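Local coordinates for protein 3-polyprenyl-4-hydroxybenzoate decarboxylase and related decarboxylases (PDB 6H6X) that is a prenylated-FMN-dependent decarboxylase of the UbiD family that can carboxylate 2-furoic acid to 2,5-furandicarboxylic acid, at residues L44-V49 against V54-G59; L117-H122 against P129-A134. The protein carries 8 engineered substitutions. One frame throughout, in Å; residues are numbered along the deposited sequence.

Contact 1 (L44-V49 against V54-G59); sequences LLFERV and VPVVTG
Phe46 and Val56 face each other as the hydrogen-bonded pair nearest the connecting loop of an antiparallel beta hairpin, their side chains on the same face of the sheet with CB atoms 4.4 Å apart. The phenyl ring does not lie over the valine. With CG anti to the carbonyl carbon (chi1 -63°), it runs along the strand toward Thr58, and its CE2 edge meets the Thr58 methyl CG2 at 4.0 Å, close to the ring plane. Thr58 turns that methyl inward because its hydroxyl takes the position anti to the backbone N and is bonded to the carbonyl of Thr288. On the other side of Val56, Val49 returns to the same face beyond the strand, and the two CG2 methyls touch at 4.0 Å with the side chains at about a right angle. The opposite face carries Leu45, whose CD1 reaches across to Pro55 CB at 3.8 Å; these two side chains lie alongside each other and point the same way. Four backbone bonds hold the register. The bond from Phe46 N to Val56 O is the shortest, at 2.8 Å, whereas Val56 N to Phe46 O, at the loop end of the ladder, stretches to 3.3 Å, its donor tilted 31° from the carbonyl plane. Strand 18-21 flanks the hairpin beside 43-46, and 286-287 flanks it beside 56-58, completing a mixed four-stranded sheet. Helix 30-38 packs on the Phe46 face, where Ile31 touches both Phe46 and Val56.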
# COMPACT_ATOMS: atom_id res chain seq x y z
N LEU B 44 17.44 15.24 -4.89
CA LEU B 44 17.79 15.88 -6.12
C LEU B 44 18.48 17.22 -5.86
O LEU B 44 17.98 18.08 -5.10
CB LEU B 44 16.55 16.14 -6.95
CG LEU B 44 15.76 14.98 -7.49
CD1 LEU B 44 14.51 15.54 -8.18
CD2 LEU B 44 16.58 14.19 -8.47
N LEU B 45 19.61 17.40 -6.54
CA LEU B 45 20.37 18.64 -6.53
C LEU B 45 20.23 19.32 -7.89
O LEU B 45 20.75 18.83 -8.88
CB LEU B 45 21.82 18.32 -6.18
CG LEU B 45 22.85 19.44 -6.25
CD1 LEU B 45 22.50 20.66 -5.44
CD2 LEU B 45 24.16 18.87 -5.72
N PHE B 46 19.52 20.44 -7.94
CA PHE B 46 19.29 21.18 -9.15
C PHE B 46 20.42 22.19 -9.41
O PHE B 46 20.39 23.33 -8.86
CB PHE B 46 17.95 21.91 -9.09
CG PHE B 46 16.76 20.97 -9.00
CD1 PHE B 46 16.19 20.43 -10.15
CD2 PHE B 46 16.19 20.65 -7.77
CE1 PHE B 46 15.09 19.58 -10.07
CE2 PHE B 46 15.09 19.82 -7.68
CZ PHE B 46 14.53 19.28 -8.83
N GLU B 47 21.36 21.80 -10.29
CA GLU B 47 22.58 22.59 -10.56
C GLU B 47 22.38 23.85 -11.35
O GLU B 47 23.23 24.72 -11.31
CB GLU B 47 23.67 21.75 -11.23
CG GLU B 47 24.07 20.52 -10.42
CD GLU B 47 25.44 19.95 -10.80
OE1 GLU B 47 25.62 19.46 -11.94
OE2 GLU B 47 26.35 19.94 -9.91
N ARG B 48 21.24 23.98 -12.03
CA ARG B 48 20.94 25.19 -12.79
C ARG B 48 19.49 25.56 -12.61
O ARG B 48 18.60 24.90 -13.15
CB ARG B 48 21.25 24.98 -14.28
N VAL B 49 19.26 26.64 -11.88
CA VAL B 49 17.95 27.14 -11.63
C VAL B 49 17.83 28.48 -12.32
O VAL B 49 18.64 29.37 -12.11
CB VAL B 49 17.66 27.26 -10.11
CG1 VAL B 49 16.30 27.89 -9.86
CG2 VAL B 49 17.76 25.88 -9.46
N VAL B 54 22.84 29.98 -7.61
CA VAL B 54 22.69 29.08 -6.44
C VAL B 54 21.89 27.81 -6.80
O VAL B 54 20.77 27.93 -7.27
CB VAL B 54 22.00 29.86 -5.30
CG1 VAL B 54 21.65 28.93 -4.12
CG2 VAL B 54 22.88 31.04 -4.87
N PRO B 55 22.43 26.61 -6.56
CA PRO B 55 21.65 25.39 -6.70
C PRO B 55 20.64 25.15 -5.57
O PRO B 55 20.72 25.83 -4.54
CB PRO B 55 22.70 24.28 -6.70
CG PRO B 55 23.83 24.82 -5.99
CD PRO B 55 23.80 26.31 -6.09
N VAL B 56 19.68 24.24 -5.81
CA VAL B 56 18.61 23.91 -4.87
C VAL B 56 18.68 22.44 -4.61
O VAL B 56 18.84 21.67 -5.55
CB VAL B 56 17.25 24.30 -5.41
CG1 VAL B 56 16.13 23.73 -4.53
CG2 VAL B 56 17.14 25.81 -5.47
N VAL B 57 18.62 22.02 -3.34
CA VAL B 57 18.59 20.60 -3.02
C VAL B 57 17.22 20.31 -2.35
O VAL B 57 16.65 21.14 -1.64
CB VAL B 57 19.82 20.17 -2.21
CG1 VAL B 57 19.80 20.72 -0.79
CG2 VAL B 57 19.98 18.69 -2.17
N THR B 58 16.67 19.15 -2.64
CA THR B 58 15.43 18.71 -2.00
C THR B 58 15.50 17.21 -1.71
O THR B 58 16.25 16.50 -2.35
CB THR B 58 14.18 19.09 -2.79
OG1 THR B 58 12.99 18.87 -1.99
CG2 THR B 58 14.10 18.34 -4.09
N GLY B 59 14.78 16.77 -0.66
CA GLY B 59 14.64 15.36 -0.34
C GLY B 59 15.91 14.78 0.29
O GLY B 59 16.37 13.73 -0.12

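Contact 2 (L117-H122 against P129-A134); sequences LPIPTH and PYITAA
Ile119 supplies the apolar grip on the start of strand 130-139, its two branches dividing the work. The CG2 methyl, anti to the backbone N, sits against Pro129 CB at 3.8 Å and lies 3.3 Å from Tyr130 O. The other branch, extended at chi2 167°, brings CD1 to Ile131 CG1 at 3.9 Å. Cut back to an alanine here, the side chain would lose both branches, which would probably leave Ile131 CG1 and Pro129 CB without their apolar partner and open a gap between loop and strand. Beside this packing, Tyr130 N donates to Pro120 O at 3.1 Å, nearly straight onto the carbonyl. A chi2 of 90° turns the His122 ring square to the plane of CA, CB and CG, with Pro120 CB above one face, toward its rim. Its CE1 edge faces Tyr130 O at 3.5 Å, in the ring plane; Thr132 CG2 lies 3.8 Å from CE1, obliquely. NE2 is hydrogen-bonded to the Thr288 hydroxyl, which also bonds Thr132 OG1, itself bonded to Ile289 O; buried ND1 has no partner in the model. Mostly apolar packing thus joins loop to strand, while Thr288 links His122 to Thr132 of the prenylated FMN pocket, consistent with a second-shell role for the histidine.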
# COMPACT_ATOMS: atom_id res chain seq x y z
N LEU B 117 18.29 34.45 -3.79
CA LEU B 117 18.02 33.04 -3.47
C LEU B 117 16.91 32.45 -4.33
O LEU B 117 15.84 33.08 -4.55
CB LEU B 117 17.61 32.92 -2.02
CG LEU B 117 18.62 33.44 -0.98
CD1 LEU B 117 18.04 33.26 0.40
CD2 LEU B 117 19.98 32.75 -1.11
N PRO B 118 17.15 31.24 -4.82
CA PRO B 118 16.19 30.56 -5.67
C PRO B 118 15.03 29.95 -4.85
O PRO B 118 14.89 28.77 -4.79
CB PRO B 118 17.05 29.47 -6.31
CG PRO B 118 18.03 29.12 -5.22
CD PRO B 118 18.35 30.43 -4.58
N ILE B 119 14.20 30.80 -4.28
CA ILE B 119 13.16 30.35 -3.41
C ILE B 119 12.03 29.87 -4.30
O ILE B 119 11.44 30.69 -5.00
CB ILE B 119 12.70 31.46 -2.47
CG1 ILE B 119 13.88 31.92 -1.62
CG2 ILE B 119 11.54 31.00 -1.59
CD1 ILE B 119 13.65 33.19 -0.89
N PRO B 120 11.67 28.57 -4.23
CA PRO B 120 10.66 28.01 -5.13
C PRO B 120 9.25 28.41 -4.85
O PRO B 120 8.92 28.82 -3.73
CB PRO B 120 10.79 26.49 -4.90
CG PRO B 120 12.07 26.29 -4.14
CD PRO B 120 12.18 27.53 -3.32
N THR B 121 8.41 28.25 -5.86
CA THR B 121 6.95 28.27 -5.72
C THR B 121 6.52 26.81 -5.89
O THR B 121 6.91 26.15 -6.87
CB THR B 121 6.34 29.22 -6.76
OG1 THR B 121 7.00 30.49 -6.65
CG2 THR B 121 4.90 29.45 -6.52
N HIS B 122 5.82 26.26 -4.89
CA HIS B 122 5.72 24.80 -4.82
C HIS B 122 4.46 24.21 -5.51
O HIS B 122 4.57 23.38 -6.41
CB HIS B 122 5.82 24.35 -3.36
CG HIS B 122 7.17 24.59 -2.76
ND1 HIS B 122 7.51 25.77 -2.12
CD2 HIS B 122 8.29 23.83 -2.76
CE1 HIS B 122 8.77 25.70 -1.73
NE2 HIS B 122 9.26 24.53 -2.11
N PRO B 129 6.46 32.59 -3.75
CA PRO B 129 7.58 31.78 -3.28
C PRO B 129 7.56 31.62 -1.76
O PRO B 129 7.18 32.55 -1.05
CB PRO B 129 8.79 32.58 -3.71
CG PRO B 129 8.30 33.53 -4.76
CD PRO B 129 6.92 33.87 -4.30
N TYR B 130 7.89 30.42 -1.28
CA TYR B 130 7.93 30.13 0.16
C TYR B 130 9.23 29.53 0.56
O TYR B 130 9.76 28.66 -0.13
CB TYR B 130 6.83 29.15 0.54
CG TYR B 130 5.55 29.82 0.96
CD1 TYR B 130 4.64 30.23 0.03
CD2 TYR B 130 5.24 29.98 2.29
CE1 TYR B 130 3.45 30.83 0.40
CE2 TYR B 130 4.06 30.58 2.67
CZ TYR B 130 3.17 31.00 1.69
OH TYR B 130 1.99 31.58 2.02
N ILE B 131 9.75 29.99 1.70
CA ILE B 131 10.90 29.37 2.37
C ILE B 131 10.29 28.31 3.27
O ILE B 131 9.51 28.64 4.14
CB ILE B 131 11.68 30.41 3.21
CG1 ILE B 131 12.24 31.51 2.28
CG2 ILE B 131 12.80 29.75 4.00
CD1 ILE B 131 12.93 32.62 3.02
N THR B 132 10.64 27.04 3.03
CA THR B 132 10.02 25.92 3.73
C THR B 132 10.98 25.10 4.59
O THR B 132 10.51 24.23 5.28
CB THR B 132 9.36 24.95 2.75
OG1 THR B 132 10.33 24.57 1.77
CG2 THR B 132 8.22 25.65 2.03
N ALA B 133 12.28 25.36 4.53
CA ALA B 133 13.24 24.55 5.25
C ALA B 133 14.14 25.30 6.23
O ALA B 133 15.24 24.85 6.54
CB ALA B 133 14.08 23.76 4.28
N ALA B 134 13.67 26.42 6.72
CA ALA B 134 14.44 27.26 7.59
C ALA B 134 14.10 26.91 9.01
O ALA B 134 12.92 26.90 9.36
CB ALA B 134 14.13 28.73 7.37

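Overall arrangement
From the N terminus, contact 1 comes first, closing the loop that joins strands 43-46 and 56-58, with four residues between its two segments, in the N-terminal UbiD domain. Only after it is complete does the chain run through helix 113-116 to contact 2, where residues 117-122 and 129-134 close a six-residue loop leading into strand 130-139 of the Rift-related domain. The two are therefore in series, neither nested nor crossed. In space their centres lie 12 Å apart and they touch directly: Pro118 packs on Val49, Val54 and Val56, with its CG 3.4 Å from Val56 CG2. Strand 286-287 also bridges them, pairing with the hairpin while its Tyr286 packs against Ile119 and Ile131.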